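Alkaline serine protease (Thermobifida fusca, PDB 2PFE) probably cleaves peptide bonds as a secreted serine endopeptidase of the alpha-lytic protease type, this chain being its protease domain. Local coordinates at residues G109-K114 against T129-C134. Residues are numbered along the deposited sequence; the frame is centred on the assembly and turned at random. Where two conformers were deposited one is given.
Sequences GTIQSK and TRTTAC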
# COMPACT_ATOMS: atom_id res chain seq x y z
N GLY A 109 -5.26 12.80 -6.16
CA GLY A 109 -5.83 13.79 -5.30
C GLY A 109 -4.74 14.61 -4.67
O GLY A 109 -3.65 14.72 -5.20
N THR A 110 -5.07 15.20 -3.52
CA THR A 110 -4.17 16.11 -2.80
C THR A 110 -4.01 15.60 -1.37
O THR A 110 -4.98 15.13 -0.76
CB THR A 110 -4.73 17.57 -2.82
OG1 THR A 110 -4.78 18.02 -4.18
CG2 THR A 110 -3.86 18.53 -2.04
N ILE A 111 -2.80 15.72 -0.82
CA ILE A 111 -2.53 15.41 0.58
C ILE A 111 -3.08 16.57 1.42
O ILE A 111 -2.66 17.72 1.24
CB ILE A 111 -1.02 15.25 0.83
CG1 ILE A 111 -0.50 14.01 0.08
CG2 ILE A 111 -0.74 15.16 2.34
CD1 ILE A 111 1.02 13.79 0.14
N GLN A 112 -4.03 16.28 2.30
CA GLN A 112 -4.70 17.34 3.06
C GLN A 112 -4.18 17.54 4.47
O GLN A 112 -4.06 18.67 4.94
CB GLN A 112 -6.20 17.04 3.18
CG GLN A 112 -6.96 17.14 1.88
CD GLN A 112 -8.45 17.33 2.13
OE1 GLN A 112 -9.03 16.68 3.01
NE2 GLN A 112 -9.08 18.24 1.38
N SER A 113 -3.92 16.43 5.15
CA SER A 113 -3.53 16.49 6.56
C SER A 113 -2.85 15.21 7.00
O SER A 113 -3.30 14.13 6.66
CB SER A 113 -4.76 16.75 7.44
OG SER A 113 -5.62 15.64 7.45
N LYS A 114 -1.78 15.35 7.77
CA LYS A 114 -0.99 14.22 8.22
C LYS A 114 -1.28 13.91 9.69
O LYS A 114 -1.90 14.69 10.41
CB LYS A 114 0.51 14.48 8.02
CG LYS A 114 0.90 14.65 6.56
CD LYS A 114 2.37 14.90 6.43
CE LYS A 114 2.76 15.03 4.95
NZ LYS A 114 4.19 15.40 4.72
N THR A 129 -2.35 9.69 6.80
CA THR A 129 -2.42 10.88 5.97
C THR A 129 -3.72 10.88 5.19
O THR A 129 -4.00 9.92 4.47
CB THR A 129 -1.22 10.92 5.00
OG1 THR A 129 -0.02 10.99 5.78
CG2 THR A 129 -1.30 12.15 4.08
N ARG A 130 -4.51 11.93 5.36
CA ARG A 130 -5.79 12.11 4.67
C ARG A 130 -5.56 12.74 3.30
O ARG A 130 -4.78 13.71 3.18
CB ARG A 130 -6.75 12.96 5.52
CG ARG A 130 -8.08 13.13 4.88
CD ARG A 130 -9.00 13.94 5.77
NE ARG A 130 -8.84 15.38 5.56
CZ ARG A 130 -8.59 16.28 6.52
NH1 ARG A 130 -8.46 15.92 7.79
NH2 ARG A 130 -8.48 17.56 6.21
N THR A 131 -6.21 12.20 2.28
CA THR A 131 -6.16 12.78 0.94
C THR A 131 -7.56 12.89 0.34
O THR A 131 -8.50 12.25 0.80
CB THR A 131 -5.31 11.94 -0.05
OG1 THR A 131 -6.10 10.89 -0.63
CG2 THR A 131 -4.06 11.33 0.63
N THR A 132 -7.65 13.66 -0.75
CA THR A 132 -8.89 13.77 -1.49
C THR A 132 -9.07 12.72 -2.58
O THR A 132 -10.07 12.79 -3.29
CB THR A 132 -8.98 15.13 -2.18
OG1 THR A 132 -7.88 15.24 -3.11
CG2 THR A 132 -8.99 16.29 -1.15
N ALA A 133 -8.13 11.77 -2.75
CA ALA A 133 -8.32 10.69 -3.70
C ALA A 133 -9.38 9.70 -3.24
O ALA A 133 -9.59 9.55 -2.04
CB ALA A 133 -7.00 9.96 -3.93
N CYS A 134 -10.04 9.03 -4.19
CA CYS A 134 -11.04 8.01 -3.84
C CYS A 134 -10.43 6.61 -3.86
O CYS A 134 -9.37 6.40 -4.44
CB CYS A 134 -12.21 8.07 -4.83
SG CYS A 134 -11.69 7.68 -6.56
O HOH W 1 -9.66 14.36 2.51
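R130 reaches Q112 edge-on: its NE donates to Q112 OE1 over 2.9 Å, the oxygen lying in the guanidinium plane and the amide turned nearly perpendicular to it (88°). A weak second bond runs from NH2 to the same oxygen. With CG anti to the backbone N (chi1 -178°) and a bend at chi3, the arginine folds back over S113, whose CB lies 3.6 Å above one guanidinium face; NH1 hydrogen-bonds a bound glycerol, probably from the crystallisation liquor. An alanine in place of R130 would probably cost Q112 OE1 its arginine donors and uncover S113. In the backbone, R130 O accepts from Q112 N at 2.8 Å and weakly from S113 N, while R130 N donates to S113 O (2.8 Å). Farther along, T132 closes a ring with T110: T132 N bonds to T110 O, and T110 N to T132 OG1 at 2.8 Å. T132 CG2 packs against the Q112 amide, 3.2 Å from NE2. T131 OG1 accepts from A133 N in an ST turn. On the buried face, I111 CG2 meets T129 CG2 at 3.5 Å; V97 touches I111 and T131, F169 touches T129 and T131, and W144 touches T131. Q112 and S113 opposite R130 form a classic bulge in the antiparallel pairing of strands 105-113 and 128-131, neighbours in the C-terminal beta-barrel of this chymotrypsin-like fold.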